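Local coordinates for protein 3'-5'-exonuclease (Saccharomyces cerevisiae, PDB 3E2V) that probably cuts double-stranded DNA internally and trims it from the 3' end, as a magnesium-dependent nuclease of the TatD family, at residues S122-A125 and K126-N130; P131-A134 and Q135-K139; Q177-F180 and F181-L185; D208-V211 and Q212-R216. One frame throughout, in Å; residues are numbered along the deposited sequence. Where two conformers were deposited one is given.

Interaction 1 (S122-A125 and K126-N130)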
# COMPACT_ATOMS: atom_id res chain seq x y z
N SER A 122 -19.24 -11.89 -16.83
CA SER A 122 -18.98 -12.47 -18.14
C SER A 122 -17.50 -12.55 -18.50
O SER A 122 -17.12 -13.29 -19.40
CB SER A 122 -19.68 -11.65 -19.23
OG SER A 122 -19.01 -10.41 -19.43
N LEU A 123 -16.67 -11.78 -17.81
CA LEU A 123 -15.31 -11.53 -18.30
C LEU A 123 -14.39 -12.73 -18.20
O LEU A 123 -13.61 -12.99 -19.12
CB LEU A 123 -14.68 -10.32 -17.61
CG LEU A 123 -15.21 -8.93 -17.99
CD1 LEU A 123 -14.40 -7.89 -17.27
CD2 LEU A 123 -15.19 -8.69 -19.49
N TYR A 124 -14.47 -13.47 -17.10
CA TYR A 124 -13.56 -14.60 -16.91
C TYR A 124 -13.68 -15.61 -18.04
O TYR A 124 -12.68 -16.00 -18.64
CB TYR A 124 -13.77 -15.28 -15.57
CG TYR A 124 -12.77 -16.39 -15.35
CD1 TYR A 124 -11.41 -16.13 -15.37
CD2 TYR A 124 -13.19 -17.70 -15.13
CE1 TYR A 124 -10.48 -17.13 -15.19
CE2 TYR A 124 -12.25 -18.72 -14.94
CZ TYR A 124 -10.90 -18.42 -14.96
OH TYR A 124 -9.94 -19.41 -14.78
N ALA A 125 -14.91 -16.04 -18.32
CA ALA A 125 -15.13 -17.04 -19.36
C ALA A 125 -14.64 -16.54 -20.71
O ALA A 125 -14.12 -17.32 -21.51
CB ALA A 125 -16.60 -17.46 -19.43
N LYS A 126 -14.78 -15.23 -20.95
CA LYS A 126 -14.35 -14.62 -22.22
C LYS A 126 -12.83 -14.58 -22.34
O LYS A 126 -12.28 -14.79 -23.41
CB LYS A 126 -14.97 -13.22 -22.41
CG LYS A 126 -16.50 -13.27 -22.68
CD LYS A 126 -17.11 -11.93 -23.11
CE LYS A 126 -17.07 -10.84 -22.03
NZ LYS A 126 -18.05 -9.72 -22.28
N VAL A 127 -12.15 -14.32 -21.22
CA VAL A 127 -10.68 -14.33 -21.21
C VAL A 127 -10.15 -15.74 -21.47
O VAL A 127 -9.24 -15.93 -22.28
CB VAL A 127 -10.13 -13.78 -19.87
CG1 VAL A 127 -8.63 -14.02 -19.76
CG2 VAL A 127 -10.43 -12.29 -19.74
N ILE A 128 -10.73 -16.73 -20.79
CA ILE A 128 -10.29 -18.11 -20.98
C ILE A 128 -10.53 -18.55 -22.43
O ILE A 128 -9.68 -19.22 -23.02
CB ILE A 128 -10.95 -19.08 -19.95
CG1 ILE A 128 -10.58 -18.70 -18.52
CG2 ILE A 128 -10.52 -20.53 -20.20
CD1 ILE A 128 -9.11 -18.94 -18.14
N SER A 129 -11.65 -18.13 -22.99
CA SER A 129 -11.99 -18.47 -24.38
C SER A 129 -11.04 -17.81 -25.38
O SER A 129 -10.64 -18.44 -26.35
CB SER A 129 -13.45 -18.13 -24.68
OG SER A 129 -14.33 -18.88 -23.85
N ASN A 130 -10.67 -16.55 -25.11
CA ASN A 130 -9.74 -15.81 -25.98
C ASN A 130 -8.73 -14.99 -25.15
O ASN A 130 -8.95 -13.80 -24.93
CB ASN A 130 -10.52 -14.87 -26.92
CG ASN A 130 -11.43 -15.63 -27.89
OD1 ASN A 130 -12.58 -15.23 -28.11
ND2 ASN A 130 -10.93 -16.71 -28.47

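Interaction 2 (P131-A134 and Q135-K139)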
# COMPACT_ATOMS: atom_id res chain seq x y z
N PRO A 131 -7.64 -15.63 -24.71
CA PRO A 131 -6.69 -14.97 -23.79
C PRO A 131 -5.70 -13.99 -24.44
O PRO A 131 -4.86 -13.43 -23.74
CB PRO A 131 -5.93 -16.14 -23.17
CG PRO A 131 -5.99 -17.24 -24.20
CD PRO A 131 -7.26 -17.04 -24.98
N SER A 132 -5.81 -13.77 -25.74
CA SER A 132 -4.83 -12.93 -26.43
C SER A 132 -4.70 -11.50 -25.88
O SER A 132 -3.58 -11.01 -25.70
CB SER A 132 -5.10 -12.91 -27.93
OG SER A 132 -4.34 -11.88 -28.55
N PHE A 133 -5.83 -10.84 -25.62
CA PHE A 133 -5.78 -9.47 -25.11
C PHE A 133 -5.10 -9.43 -23.74
O PHE A 133 -4.18 -8.62 -23.54
CB PHE A 133 -7.17 -8.81 -25.10
CG PHE A 133 -7.15 -7.37 -24.69
CD1 PHE A 133 -6.96 -6.37 -25.64
CD2 PHE A 133 -7.27 -7.01 -23.36
CE1 PHE A 133 -6.92 -5.03 -25.27
CE2 PHE A 133 -7.24 -5.67 -22.97
CZ PHE A 133 -7.06 -4.67 -23.92
N ALA A 134 -5.50 -10.33 -22.85
CA ALA A 134 -4.87 -10.41 -21.52
C ALA A 134 -3.39 -10.75 -21.59
O ALA A 134 -2.59 -10.22 -20.81
CB ALA A 134 -5.61 -11.42 -20.64
N GLN A 135 -3.02 -11.62 -22.52
CA GLN A 135 -1.60 -11.90 -22.74
C GLN A 135 -0.81 -10.63 -23.04
O GLN A 135 0.30 -10.42 -22.52
CB GLN A 135 -1.40 -12.94 -23.85
CG GLN A 135 -1.75 -14.37 -23.46
CD GLN A 135 -1.98 -15.26 -24.67
OE1 GLN A 135 -1.97 -14.79 -25.81
NE2 GLN A 135 -2.21 -16.55 -24.43
N GLY A 136 -1.38 -9.77 -23.89
CA GLY A 136 -0.74 -8.50 -24.23
C GLY A 136 -0.65 -7.52 -23.07
O GLY A 136 0.34 -6.81 -22.93
N LYS A 137 -1.70 -7.49 -22.25
CA LYS A 137 -1.70 -6.59 -21.10
C LYS A 137 -0.69 -7.04 -20.04
O LYS A 137 -0.03 -6.21 -19.41
CB LYS A 137 -3.09 -6.45 -20.49
CG LYS A 137 -4.09 -5.73 -21.42
CD LYS A 137 -3.61 -4.34 -21.83
CE LYS A 137 -3.84 -3.30 -20.73
NZ LYS A 137 -3.44 -1.94 -21.21
N LEU A 138 -0.57 -8.35 -19.85
CA LEU A 138 0.43 -8.85 -18.92
C LEU A 138 1.85 -8.56 -19.42
O LEU A 138 2.72 -8.18 -18.63
CB LEU A 138 0.22 -10.35 -18.70
CG LEU A 138 -0.95 -10.69 -17.76
CD1 LEU A 138 -1.35 -12.15 -17.97
CD2 LEU A 138 -0.59 -10.43 -16.29
N LYS A 139 2.06 -8.70 -20.72
CA LYS A 139 3.33 -8.29 -21.32
C LYS A 139 3.64 -6.81 -21.09
O LYS A 139 4.75 -6.44 -20.74
CB LYS A 139 3.32 -8.58 -22.83
CG LYS A 139 4.60 -8.19 -23.51
CD LYS A 139 4.65 -8.73 -24.93
CE LYS A 139 6.06 -8.64 -25.49
NZ LYS A 139 6.48 -7.22 -25.57

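Interaction 3 (Q177-F180 and F181-L185)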
# COMPACT_ATOMS: atom_id res chain seq x y z
N GLN A 177 -10.24 -11.78 -10.08
CA GLN A 177 -9.28 -11.40 -9.05
C GLN A 177 -8.24 -12.49 -8.85
O GLN A 177 -7.03 -12.22 -8.80
CB GLN A 177 -9.98 -11.10 -7.72
CG GLN A 177 -10.84 -9.84 -7.74
CD GLN A 177 -11.32 -9.45 -6.35
OE1 GLN A 177 -10.68 -9.80 -5.34
NE2 GLN A 177 -12.41 -8.70 -6.29
N LYS A 178 -8.69 -13.72 -8.69
CA LYS A 178 -7.77 -14.82 -8.38
C LYS A 178 -6.80 -15.04 -9.54
O LYS A 178 -5.59 -15.20 -9.34
CB LYS A 178 -8.54 -16.10 -8.07
CG LYS A 178 -9.22 -16.07 -6.71
CD LYS A 178 -10.24 -17.21 -6.56
CE LYS A 178 -9.59 -18.54 -6.32
NZ LYS A 178 -10.66 -19.61 -6.42
N VAL A 179 -7.33 -15.06 -10.77
CA VAL A 179 -6.45 -15.33 -11.92
C VAL A 179 -5.37 -14.26 -12.08
O VAL A 179 -4.19 -14.59 -12.28
CB VAL A 179 -7.25 -15.49 -13.23
CG1 VAL A 179 -6.29 -15.66 -14.40
CG2 VAL A 179 -8.15 -16.70 -13.14
N PHE A 180 -5.75 -12.99 -12.01
CA PHE A 180 -4.79 -11.92 -12.26
C PHE A 180 -3.91 -11.55 -11.07
O PHE A 180 -2.83 -11.01 -11.27
CB PHE A 180 -5.46 -10.74 -12.98
CG PHE A 180 -5.83 -11.09 -14.38
CD1 PHE A 180 -4.82 -11.20 -15.34
CD2 PHE A 180 -7.13 -11.42 -14.72
CE1 PHE A 180 -5.13 -11.59 -16.66
CE2 PHE A 180 -7.45 -11.82 -16.03
CZ PHE A 180 -6.46 -11.92 -16.99
N PHE A 181 -4.33 -11.90 -9.86
CA PHE A 181 -3.39 -11.88 -8.73
C PHE A 181 -2.27 -12.89 -9.02
O PHE A 181 -1.07 -12.57 -8.93
CB PHE A 181 -4.14 -12.21 -7.43
CG PHE A 181 -3.28 -12.30 -6.19
CD1 PHE A 181 -2.15 -11.50 -6.00
CD2 PHE A 181 -3.68 -13.14 -5.16
CE1 PHE A 181 -1.41 -11.59 -4.81
CE2 PHE A 181 -2.97 -13.24 -3.98
CZ PHE A 181 -1.83 -12.47 -3.79
N GLU A 182 -2.67 -14.12 -9.37
CA GLU A 182 -1.68 -15.16 -9.60
C GLU A 182 -0.77 -14.87 -10.80
O GLU A 182 0.44 -15.08 -10.70
CB GLU A 182 -2.36 -16.52 -9.76
CG GLU A 182 -1.35 -17.64 -10.02
CD GLU A 182 -1.94 -19.02 -9.84
OE1 GLU A 182 -2.96 -19.16 -9.13
OE2 GLU A 182 -1.36 -19.96 -10.41
N GLU A 183 -1.31 -14.36 -11.90
CA GLU A 183 -0.46 -14.05 -13.05
C GLU A 183 0.55 -12.94 -12.72
O GLU A 183 1.70 -12.98 -13.17
CB GLU A 183 -1.28 -13.68 -14.31
CG GLU A 183 -2.10 -14.85 -14.85
CD GLU A 183 -1.24 -16.09 -15.18
OE1 GLU A 183 -0.24 -15.96 -15.93
OE2 GLU A 183 -1.58 -17.20 -14.69
N GLN A 184 0.12 -11.95 -11.93
CA GLN A 184 1.07 -10.93 -11.48
C GLN A 184 2.12 -11.47 -10.53
O GLN A 184 3.28 -11.05 -10.57
CB GLN A 184 0.31 -9.74 -10.87
CG GLN A 184 -0.43 -8.92 -11.94
CD GLN A 184 -1.15 -7.74 -11.34
OE1 GLN A 184 -0.60 -6.64 -11.28
NE2 GLN A 184 -2.38 -7.96 -10.84
N LEU A 185 1.74 -12.42 -9.68
CA LEU A 185 2.75 -13.08 -8.87
C LEU A 185 3.77 -13.79 -9.75
O LEU A 185 4.96 -13.75 -9.48
CB LEU A 185 2.12 -14.05 -7.86
CG LEU A 185 1.34 -13.39 -6.73
CD1 LEU A 185 0.60 -14.46 -5.96
CD2 LEU A 185 2.26 -12.57 -5.80
O HOH W 1 -5.22 -18.12 -8.89
O HOH W 2 -3.51 -17.36 -12.88

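Interaction 4 (D208-V211 and Q212-R216)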
# COMPACT_ATOMS: atom_id res chain seq x y z
N ASP A 208 -8.49 -16.89 3.39
CA ASP A 208 -8.19 -18.27 3.02
C ASP A 208 -7.72 -18.39 1.56
O ASP A 208 -6.73 -19.08 1.29
CB ASP A 208 -9.37 -19.21 3.29
CG ASP A 208 -9.56 -19.51 4.76
OD1 ASP A 208 -8.62 -19.32 5.58
OD2 ASP A 208 -10.67 -19.96 5.11
N ASP A 209 -8.40 -17.70 0.64
CA ASP A 209 -8.01 -17.76 -0.77
C ASP A 209 -6.66 -17.08 -1.02
O ASP A 209 -5.88 -17.53 -1.85
CB ASP A 209 -9.07 -17.14 -1.67
CG ASP A 209 -10.31 -18.02 -1.83
OD1 ASP A 209 -10.34 -19.14 -1.27
OD2 ASP A 209 -11.26 -17.59 -2.51
N PHE A 210 -6.40 -15.99 -0.29
CA PHE A 210 -5.15 -15.23 -0.40
C PHE A 210 -4.00 -16.12 0.04
O PHE A 210 -2.99 -16.25 -0.67
CB PHE A 210 -5.30 -14.00 0.50
CG PHE A 210 -4.12 -13.06 0.56
CD1 PHE A 210 -3.90 -12.12 -0.45
CD2 PHE A 210 -3.32 -13.01 1.69
CE1 PHE A 210 -2.86 -11.18 -0.35
CE2 PHE A 210 -2.26 -12.08 1.80
CZ PHE A 210 -2.03 -11.18 0.76
N VAL A 211 -4.16 -16.78 1.19
CA VAL A 211 -3.13 -17.69 1.70
C VAL A 211 -2.94 -18.89 0.77
O VAL A 211 -1.81 -19.31 0.53
CB VAL A 211 -3.45 -18.12 3.15
CG1 VAL A 211 -2.58 -19.32 3.59
CG2 VAL A 211 -3.22 -16.93 4.09
N GLN A 212 -4.04 -19.43 0.24
CA GLN A 212 -3.96 -20.57 -0.66
C GLN A 212 -3.08 -20.25 -1.88
O GLN A 212 -2.24 -21.05 -2.29
CB GLN A 212 -5.36 -21.00 -1.09
CG GLN A 212 -5.36 -22.26 -1.94
CD GLN A 212 -6.76 -22.67 -2.37
OE1 GLN A 212 -7.11 -23.85 -2.31
NE2 GLN A 212 -7.55 -21.71 -2.84
N ILE A 213 -3.29 -19.07 -2.48
CA ILE A 213 -2.49 -18.70 -3.65
C ILE A 213 -1.04 -18.46 -3.26
O ILE A 213 -0.11 -18.99 -3.90
CB ILE A 213 -3.10 -17.47 -4.33
CG1 ILE A 213 -4.38 -17.87 -5.05
CG2 ILE A 213 -2.13 -16.88 -5.35
CD1 ILE A 213 -5.30 -16.72 -5.43
N LEU A 214 -0.82 -17.68 -2.21
CA LEU A 214 0.55 -17.38 -1.81
C LEU A 214 1.34 -18.61 -1.37
O LEU A 214 2.56 -18.68 -1.61
CB LEU A 214 0.59 -16.31 -0.72
CG LEU A 214 0.18 -14.92 -1.22
CD1 LEU A 214 -0.05 -13.99 -0.03
CD2 LEU A 214 1.26 -14.34 -2.12
N GLU A 215 0.67 -19.55 -0.72
CA GLU A 215 1.35 -20.76 -0.24
C GLU A 215 2.00 -21.52 -1.39
O GLU A 215 3.09 -22.10 -1.21
CB GLU A 215 0.40 -21.66 0.54
CG GLU A 215 1.09 -22.82 1.24
CD GLU A 215 1.14 -24.08 0.38
OE1 GLU A 215 0.59 -24.08 -0.74
OE2 GLU A 215 1.74 -25.08 0.85
N ARG A 216 1.33 -21.54 -2.55
CA ARG A 216 1.92 -22.23 -3.71
C ARG A 216 3.24 -21.60 -4.15
O ARG A 216 4.16 -22.30 -4.57
CB ARG A 216 0.94 -22.31 -4.88
CG ARG A 216 -0.21 -23.25 -4.58
CD ARG A 216 -0.92 -23.69 -5.85
NE ARG A 216 -1.30 -22.56 -6.70
CZ ARG A 216 -2.44 -21.88 -6.59
NH1 ARG A 216 -3.36 -22.22 -5.69
NH2 ARG A 216 -2.67 -20.86 -7.40
O HOH W 3 -7.32 -19.21 -3.89

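Interaction 1 (S122-A125 and K126-N130)
Tyr124 and Ile128, one helical turn apart, meet as ring and aliphatic branch. The tyrosine CG stands anti to the backbone N (chi1 -177°), which carries the ring forward toward the following turn. There CG1 of Ile128 sits over one face, 3.8 Å from the centroid of the Tyr124 ring and displaced toward its rim. This is a CH-pi contact, and it continues outward, where CD1 of Ile128 comes within 3.5 Å of OH of Tyr124. A long branched chain suits the spot because CG1 and CD1 follow the ring from its face to its hydroxyl. Replacing Tyr124 by an alanine would probably leave CG1 of Ile128 without its aromatic cover and open a gap against Val179 of helix 174-187. A second pair is polar. Lys126 bends at its third side-chain torsion (-66°) and brings NZ to OG of Ser122, a hydrogen bond of 3.1 Å; the same hydroxyl also bonds to O of Tyr119, one turn earlier. Near the last turn, Ser129 grips O of Ala125 twice, with OG at 2.8 Å and N at 3.0 Å from that oxygen. The two donors reach it from opposite faces of the carbonyl plane, and the extra bond from OG turns the hydroxyl of this exposed serine back onto its own helix. Leu123 and Val127, both buried, turn inward, Val127 onto Phe180 and Phe228, while Ser122, Lys126 and Ser129 lie on the more exposed side, as in an amphipathic helix at the periphery of the TIM-barrel fold of TatD nucleases.

Interaction 2 (P131-A134 and Q135-K139)
Phe133 turns its ring to the carbonyl side of its own backbone (chi1 -175°), while Lys137 sets its CG beside the backbone N (chi1 -67°), and the two chains run side by side in the same direction. CG of Lys137 approaches CE2 of Phe133 to 3.5 Å, coming at the ring obliquely. The lysine bends at its second and third torsions, which keeps CD beside the ring while NZ goes on to a salt bridge with Glu140. A lysine is apt here: its methylenes serve the aromatic and its charged end serves the next turn. Gln135 also has CG beside its N, and with the chain extended beyond it the amide lies alongside the proline ring, NE2 of Gln135 being 3.8 Å from CG of Pro131. This is the opening of helix 132-149, and proline suits the start of the helix, where its lack of an N-H costs no helical bond; its carbonyl still starts the ladder, with N of Gln135 2.9 Å from O of Pro131. NE2 of Gln135 is hydrogen-bonded to O of Thr227, tying the helix start to a loop far along the chain. A leucine at Gln135 would probably leave that Thr227 carbonyl without its donor and weaken the link between this end and the loop. The inward side is apolar and graded in size: Ala134 is small enough for Phe180 of helix 174-187 and Phe228 to come close, and Leu138 reaches the same two rings. N of Leu138 bonds to O of Ala134 at 2.9 Å, with an N-H...O angle of 164°.

Interaction 3 (Q177-F180 and F181-L185)
Two nitrogens of Gln184 converge on one carbonyl, O of Phe180. The backbone N lies 3.2 Å from that oxygen and NE2 of Gln184 3.1 Å from it, both well out of the carbonyl plane, one on each face. The glutamine chain starts beside its own N (chi1 -71°), and from there an extended chain lays the amide beside O of Phe180, with that oxygen in the amide plane. OE1 accepts from N of Val89, so both ends of the amide are engaged and its rotation is fixed.

Water-mediated links form a second kind. One molecule donates to O of Val179 at 2.9 Å and to OE2 of Glu183 at 2.7 Å; Glu183 also pairs with Lys186. Another joins O of Lys178 to Glu182, which pairs with Arg216, but both contacts of this carboxylate are unusually short and uncertain in detail.

Apolar packing faces elsewhere: the ring of Phe180 stacks on that of Phe97, with CG1 of Val179 over the centre of one face, and Phe181 lies on Leu164 and Ile213.

Carbonyls that already accept helical N-H bonds here take a second donor, which would probably polarise them further. Backbone groups satisfy Gln184, whose side chain is about 8 Å from that of Glu161, a magnesium ligand in another structure of this protein; the acids instead draw on cations and water.

Interaction 4 (D208-V211 and Q212-R216)
Helix 207-219 belongs to the outer helical layer of the TIM barrel, and on it Phe210 and Leu214 pair across one turn. CD1 of Leu214 hangs over one face of the aromatic ring, 3.6 Å from the centroid of Phe210 and 20° off the ring normal, a CH-pi contact shifted toward the rim. The closest approach is to CE2 of Phe210, 3.4 Å from CD1 of Leu214. The first torsion of Phe210, 180°, sets its ring on the carbonyl side, alongside the next turn, while the leucine branch crosses over it. Beneath them N of Leu214 bonds to O of Phe210 at 3.0 Å, and the N-H...O angle of 172° makes this nearly straight. The helix forms the crossover between the parallel neighbours 199-204 and 250-252, a beta-alpha-beta unit, so large apolar residues suit its inner side: Phe210 rests on Leu201 and Met203 of the first strand, with its side chain about 8 Å from that of the metal-binding His253. Ile213 packs against Leu185 of helix 174-187, and Leu214 also reaches Leu268 on the other neighbouring helix, 259-268. The polar side is arranged differently. Asp209 and Gln212 lie side by side with their flat ends nearly parallel, yet OD1 of Asp209 stays 4.1 Å from NE2 of Gln212. A water links NE2 of Gln212, from which it accepts at 2.7 Å, to the backbone O of Asp209, to which it donates at 3.0 Å. OD2 of Asp209 is hydrogen-bonded to the hydroxyl of Tyr166, and Asp208 forms a salt bridge with Lys264.

Overall arrangement
Each interaction lies within a single helix; interactions 1 and 2 lie outermost, and 3 touches all the others. The centre of interaction 1 is about 29 Å from the chain's centre, that of interaction 3 about 17 Å. Interactions 1 and 2 occupy consecutive helices inserted between strands 82-87 and 156-165, and both lean on the helix of interaction 3, where Phe180 meets Val127, Ala134 and Leu138. Phe181 and Leu185 of interaction 3 face interaction 4, with a Glu182-Arg216 salt bridge, doubtfully short, besides. Interactions 1 and 4 share ring-aliphatic CH-pi pairs. Interaction 3 is buried and adds amide and water bonds to aromatic packing; the other three are only partly buried.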